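Local coordinates for heavy metal cation tricomponent efflux pump ZneA(CzcA-like) (Cupriavidus metallidurans, PDB 4K0J), which exchanges Zn(II) for protons as the inner-membrane pump of a tripartite RND heavy-metal efflux system, at residues L547-E552 and D626-I631; I929-N934 and R952-R957. One frame throughout, in Å; residues are numbered along the deposited sequence.

Contact 1 of 2, residues L547-E552 and D626-I631; sequences LPYLDE and DKQQLI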
loop_
_atom_site.group_PDB
_atom_site.type_symbol
_atom_site.label_atom_id
_atom_site.label_comp_id
_atom_site.label_asym_id
_atom_site.label_seq_id
_atom_site.Cartn_x
_atom_site.Cartn_y
_atom_site.Cartn_z
ATOM N N LEU C 547 -18.019 30.077 -5.313
ATOM C CA LEU C 547 -16.711 30.710 -5.414
ATOM C C LEU C 547 -16.718 31.694 -6.578
ATOM O O LEU C 547 -17.459 31.507 -7.541
ATOM C CB LEU C 547 -15.588 29.670 -5.564
ATOM C CG LEU C 547 -15.726 28.487 -6.535
ATOM C CD1 LEU C 547 -15.639 28.895 -8.010
ATOM C CD2 LEU C 547 -14.680 27.429 -6.215
ATOM N N PRO C 548 -15.903 32.757 -6.486
ATOM C CA PRO C 548 -15.768 33.710 -7.593
ATOM C C PRO C 548 -15.172 33.064 -8.840
ATOM O O PRO C 548 -14.713 31.920 -8.784
ATOM C CB PRO C 548 -14.821 34.781 -7.029
ATOM C CG PRO C 548 -14.167 34.153 -5.846
ATOM C CD PRO C 548 -15.164 33.192 -5.290
ATOM N N TYR C 549 -15.179 33.804 -9.948
ATOM C CA TYR C 549 -14.799 33.285 -11.262
ATOM C C TYR C 549 -13.464 32.535 -11.300
ATOM O O TYR C 549 -13.317 31.574 -12.059
ATOM C CB TYR C 549 -14.797 34.419 -12.288
ATOM C CG TYR C 549 -14.232 34.041 -13.639
ATOM C CD1 TYR C 549 -14.970 33.277 -14.536
ATOM C CD2 TYR C 549 -12.963 34.459 -14.022
ATOM C CE1 TYR C 549 -14.457 32.935 -15.772
ATOM C CE2 TYR C 549 -12.444 34.123 -15.254
ATOM C CZ TYR C 549 -13.192 33.362 -16.123
ATOM O OH TYR C 549 -12.660 33.036 -17.346
ATOM N N LEU C 550 -12.509 32.969 -10.478
ATOM C CA LEU C 550 -11.169 32.378 -10.453
ATOM C C LEU C 550 -10.509 32.426 -11.829
ATOM O O LEU C 550 -10.507 31.435 -12.562
ATOM C CB LEU C 550 -11.199 30.941 -9.919
ATOM C CG LEU C 550 -10.480 30.693 -8.589
ATOM C CD1 LEU C 550 -11.360 31.088 -7.405
ATOM C CD2 LEU C 550 -10.022 29.251 -8.472
ATOM N N ASP C 551 -9.945 33.582 -12.163
ATOM C CA ASP C 551 -9.413 33.831 -13.496
ATOM C C ASP C 551 -8.114 33.076 -13.783
ATOM O O ASP C 551 -7.107 33.256 -13.099
ATOM C CB ASP C 551 -9.195 35.330 -13.698
ATOM C CG ASP C 551 -9.235 35.740 -15.159
ATOM O OD1 ASP C 551 -9.099 34.864 -16.036
ATOM O OD2 ASP C 551 -9.401 36.946 -15.431
ATOM N N GLU C 552 -8.151 32.225 -14.802
ATOM C CA GLU C 552 -6.950 31.561 -15.281
ATOM C C GLU C 552 -6.379 32.382 -16.441
ATOM O O GLU C 552 -6.887 33.458 -16.758
ATOM C CB GLU C 552 -7.274 30.130 -15.720
ATOM C CG GLU C 552 -8.104 29.348 -14.707
ATOM C CD GLU C 552 -8.464 27.942 -15.179
ATOM O OE1 GLU C 552 -8.119 27.569 -16.322
ATOM O OE2 GLU C 552 -9.100 27.209 -14.396
ATOM N N ASP C 626 -13.768 44.745 -20.596
ATOM C CA ASP C 626 -13.584 43.872 -19.445
ATOM C C ASP C 626 -13.535 42.437 -19.948
ATOM O O ASP C 626 -14.080 42.138 -21.011
ATOM C CB ASP C 626 -14.740 44.053 -18.461
ATOM C CG ASP C 626 -14.709 43.046 -17.333
ATOM O OD1 ASP C 626 -13.601 42.684 -16.889
ATOM O OD2 ASP C 626 -15.794 42.610 -16.898
ATOM N N LYS C 627 -12.877 41.554 -19.198
ATOM C CA LYS C 627 -12.785 40.149 -19.592
ATOM C C LYS C 627 -14.158 39.496 -19.742
ATOM O O LYS C 627 -14.395 38.761 -20.701
ATOM C CB LYS C 627 -11.930 39.344 -18.612
ATOM C CG LYS C 627 -11.944 37.854 -18.911
ATOM C CD LYS C 627 -10.770 37.141 -18.281
ATOM C CE LYS C 627 -10.652 35.707 -18.785
ATOM N NZ LYS C 627 -11.833 34.889 -18.415
ATOM N N GLN C 628 -15.053 39.762 -18.794
ATOM C CA GLN C 628 -16.410 39.236 -18.858
ATOM C C GLN C 628 -17.127 39.816 -20.070
ATOM O O GLN C 628 -17.900 39.126 -20.737
ATOM C CB GLN C 628 -17.181 39.566 -17.578
ATOM C CG GLN C 628 -16.593 38.957 -16.317
ATOM C CD GLN C 628 -16.648 37.443 -16.318
ATOM O OE1 GLN C 628 -17.395 36.841 -17.086
ATOM N NE2 GLN C 628 -15.856 36.820 -15.453
ATOM N N GLN C 629 -16.852 41.088 -20.347
ATOM C CA GLN C 629 -17.416 41.766 -21.508
ATOM C C GLN C 629 -16.804 41.224 -22.797
ATOM O O GLN C 629 -17.441 41.222 -23.848
ATOM C CB GLN C 629 -17.214 43.279 -21.403
ATOM C CG GLN C 629 -17.801 44.065 -22.567
ATOM C CD GLN C 629 -19.242 43.686 -22.865
ATOM O OE1 GLN C 629 -20.059 43.526 -21.956
ATOM N NE2 GLN C 629 -19.558 43.538 -24.146
ATOM N N LEU C 630 -15.567 40.759 -22.706
ATOM C CA LEU C 630 -14.935 40.082 -23.824
ATOM C C LEU C 630 -15.648 38.768 -24.062
ATOM O O LEU C 630 -15.857 38.361 -25.201
ATOM C CB LEU C 630 -13.460 39.827 -23.531
ATOM C CG LEU C 630 -12.693 39.063 -24.608
ATOM C CD1 LEU C 630 -12.698 39.834 -25.925
ATOM C CD2 LEU C 630 -11.270 38.764 -24.143
ATOM N N ILE C 631 -16.025 38.111 -22.970
ATOM C CA ILE C 631 -16.724 36.834 -23.032
ATOM C C ILE C 631 -18.103 37.002 -23.664
ATOM O O ILE C 631 -18.516 36.190 -24.483
ATOM C CB ILE C 631 -16.833 36.175 -21.634
ATOM C CG1 ILE C 631 -15.500 35.526 -21.254
ATOM C CG2 ILE C 631 -17.933 35.125 -21.596
ATOM C CD1 ILE C 631 -15.565 34.679 -19.994
#
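Tyr549 and Asp551, in an irregular loop, face Lys627 and Gln628 in the first turn of helix 627-638 across a wide backbone gap: the closest CA pair, that of Asp551 and Lys627, is 9.4 Å apart, so side chains alone bridge it. Gln628 supplies the clearest element of the contact. Its amide stands nearly upright on the Tyr549 ring, the two planes 88° apart, and NE2 lies over one ring face, displaced toward the rim and 3.7 Å from CG of Tyr549. With CG beside the backbone N, a single bend at chi2 (-65°) carries the amide over the ring. Lys627 runs across the tyrosine at about a right angle and comes from the opposite direction to Asp551, whose carboxylate lies against its CD and CE. Its methylene CD is 3.2 Å from Asp551 OD2, while NZ and Asp551 OD1, at 3.6 Å, form only a long salt bridge; the placement of NZ is doubtful, because in the model it clashes with the phenol oxygen of Tyr549. Strands 554-560, 587-595, 608-615 and 645-649 with helices 567-581 and 627-638 follow one another in a beta-alpha-beta-beta-alpha-beta order, the ferredoxin-like pattern of RND porter subdomains. The loop 547-552 leads from helix 521-536, predicted to be in the membrane, into its first strand, and the contact ties that entry to the second helix. Asp551 OD2 also accepts a weak hydrogen bond from Tyr618. Gln650, just after strand 645-649, bonds to the carbonyl of Leu550 and the amide of Glu552, fixing the backbone beside the two contacting residues. Ile631, one turn further along, adds a loose van der Waals approach of its CD1 to Tyr549 OH, 4.3 Å.

Contact 2 of 2, residues I929-N934 and R952-R957; sequences IIMIAN and RGAGER
Asn934 crosses Arg957 at about a right angle, and the planes of its amide and of the guanidinium are 73° apart. ND2 of Asn934 lies over one face of the guanidinium, 3.1 Å from Arg957 CZ. Since ND2 and the guanidinium nitrogens are all donors as modelled, this is face packing rather than hydrogen bonding. The aliphatic part takes a share too: Arg957 CG is 3.7 Å from Asn934 CB. Bends at chi2 (-44°) and chi3 carry the guanidinium of Arg957 across the Asn934 side chain. In the plane of the guanidinium, at its edge, lies the carbonyl oxygen of Gly953. The pairing joins the C-terminal part of helix 911-939, most of which is predicted to span the membrane, to the link before helix 958-970; by RND topology this end is cytoplasmic. The link makes a type I beta turn from Ala954 to Arg957, closed by a 3.1 Å bond from Arg957 N to Ala954 O, and Arg957 is the N-cap residue of the next helix. One turn back from Asn934, Met931 carries the apolar half of the contact: its sulfur SD is 3.5 Å from Ala954 CB, and its methyl CE reaches Ala954 O at 3.6 Å. That carbonyl oxygen is also hydrogen-bonded to the hydroxyl of Tyr510, and Trp938 packs against Arg957.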
loop_
_atom_site.group_PDB
_atom_site.type_symbol
_atom_site.label_atom_id
_atom_site.label_comp_id
_atom_site.label_asym_id
_atom_site.label_seq_id
_atom_site.Cartn_x
_atom_site.Cartn_y
_atom_site.Cartn_z
ATOM N N ILE C 929 -12.786 42.273 23.315
ATOM C CA ILE C 929 -12.155 41.693 24.495
ATOM C C ILE C 929 -11.249 42.697 25.184
ATOM O O ILE C 929 -11.360 42.897 26.385
ATOM C CB ILE C 929 -11.342 40.429 24.156
ATOM C CG1 ILE C 929 -12.272 39.229 23.976
ATOM C CG2 ILE C 929 -10.338 40.119 25.258
ATOM C CD1 ILE C 929 -11.578 38.007 23.418
ATOM N N ILE C 930 -10.360 43.329 24.424
ATOM C CA ILE C 930 -9.455 44.327 24.991
ATOM C C ILE C 930 -10.225 45.453 25.678
ATOM O O ILE C 930 -9.942 45.804 26.832
ATOM C CB ILE C 930 -8.522 44.919 23.922
ATOM C CG1 ILE C 930 -7.512 43.867 23.466
ATOM C CG2 ILE C 930 -7.788 46.135 24.467
ATOM C CD1 ILE C 930 -6.608 43.378 24.577
ATOM N N MET C 931 -11.205 46.003 24.964
ATOM C CA MET C 931 -12.056 47.053 25.513
ATOM C C MET C 931 -12.671 46.646 26.852
ATOM O O MET C 931 -12.416 47.278 27.884
ATOM C CB MET C 931 -13.158 47.416 24.515
ATOM C CG MET C 931 -14.319 48.190 25.120
ATOM S SD MET C 931 -13.796 49.709 25.928
ATOM C CE MET C 931 -13.326 50.700 24.514
ATOM N N ILE C 932 -13.462 45.576 26.825
ATOM C CA ILE C 932 -14.200 45.126 28.001
ATOM C C ILE C 932 -13.289 44.723 29.161
ATOM O O ILE C 932 -13.630 44.923 30.324
ATOM C CB ILE C 932 -15.183 43.982 27.641
ATOM C CG1 ILE C 932 -16.620 44.503 27.648
ATOM C CG2 ILE C 932 -15.049 42.803 28.594
ATOM C CD1 ILE C 932 -16.837 45.697 26.749
ATOM N N ALA C 933 -12.120 44.177 28.837
ATOM C CA ALA C 933 -11.173 43.739 29.856
ATOM C C ALA C 933 -10.514 44.921 30.556
ATOM O O ALA C 933 -10.539 45.007 31.785
ATOM C CB ALA C 933 -10.118 42.826 29.255
ATOM N N ASN C 934 -9.923 45.827 29.781
ATOM C CA ASN C 934 -9.297 47.007 30.369
ATOM C C ASN C 934 -10.318 47.862 31.110
ATOM O O ASN C 934 -9.989 48.524 32.088
ATOM C CB ASN C 934 -8.552 47.829 29.317
ATOM C CG ASN C 934 -7.323 47.115 28.785
ATOM O OD1 ASN C 934 -7.304 45.890 28.677
ATOM N ND2 ASN C 934 -6.286 47.877 28.463
ATOM N N ARG C 952 -13.037 56.447 31.386
ATOM C CA ARG C 952 -11.706 56.235 31.954
ATOM C C ARG C 952 -11.077 54.927 31.474
ATOM O O ARG C 952 -10.038 54.934 30.815
ATOM C CB ARG C 952 -11.756 56.267 33.486
ATOM C CG ARG C 952 -11.873 57.666 34.078
ATOM C CD ARG C 952 -12.190 57.629 35.570
ATOM N NE ARG C 952 -11.123 57.018 36.360
ATOM C CZ ARG C 952 -11.132 56.926 37.687
ATOM N NH1 ARG C 952 -12.154 57.410 38.381
ATOM N NH2 ARG C 952 -10.119 56.352 38.321
ATOM N N GLY C 953 -11.712 53.808 31.810
ATOM C CA GLY C 953 -11.204 52.503 31.428
ATOM C C GLY C 953 -11.446 52.164 29.970
ATOM O O GLY C 953 -10.859 51.221 29.435
ATOM N N ALA C 954 -12.313 52.939 29.327
ATOM C CA ALA C 954 -12.656 52.728 27.927
ATOM C C ALA C 954 -12.114 53.858 27.060
ATOM O O ALA C 954 -11.724 53.641 25.912
ATOM C CB ALA C 954 -14.162 52.620 27.767
ATOM N N GLY C 955 -12.093 55.063 27.623
ATOM C CA GLY C 955 -11.653 56.245 26.906
ATOM C C GLY C 955 -10.176 56.239 26.571
ATOM O O GLY C 955 -9.737 56.923 25.646
ATOM N N GLU C 956 -9.404 55.467 27.327
ATOM C CA GLU C 956 -7.968 55.372 27.102
ATOM C C GLU C 956 -7.614 54.155 26.257
ATOM O O GLU C 956 -6.448 53.934 25.932
ATOM C CB GLU C 956 -7.215 55.335 28.432
ATOM C CG GLU C 956 -7.276 56.639 29.211
ATOM C CD GLU C 956 -6.511 56.571 30.515
ATOM O OE1 GLU C 956 -6.191 55.447 30.957
ATOM O OE2 GLU C 956 -6.226 57.639 31.099
ATOM N N ARG C 957 -8.628 53.367 25.908
ATOM C CA ARG C 957 -8.430 52.226 25.023
ATOM C C ARG C 957 -8.723 52.633 23.591
ATOM O O ARG C 957 -8.761 51.797 22.695
ATOM C CB ARG C 957 -9.315 51.049 25.434
ATOM C CG ARG C 957 -9.068 50.583 26.851
ATOM C CD ARG C 957 -7.578 50.500 27.135
ATOM N NE ARG C 957 -7.267 50.837 28.521
ATOM C CZ ARG C 957 -6.033 50.916 29.011
ATOM N NH1 ARG C 957 -4.990 50.676 28.226
ATOM N NH2 ARG C 957 -5.842 51.232 30.285
#

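Overall arrangement
Contacts 1 and 2 belong to different parts of the pump, the porter domain and the membrane domain, with centres about 46 Å apart and nearest atoms about 29 Å apart; they share no element. In sequence, contact 1 closes before contact 2 opens. Contact 1 lies about 15 Å from the centre of the chain but is only partly buried, whereas contact 2, about 47 Å out, is mostly buried. Both set a connecting segment against a helix, yet the chemistry differs: long polar chains with at most a long carboxylate-ammonium pair span separated backbones in contact 1, while close backbones, a thioether against alanine and flat-group packing make contact 2, which buries more surface.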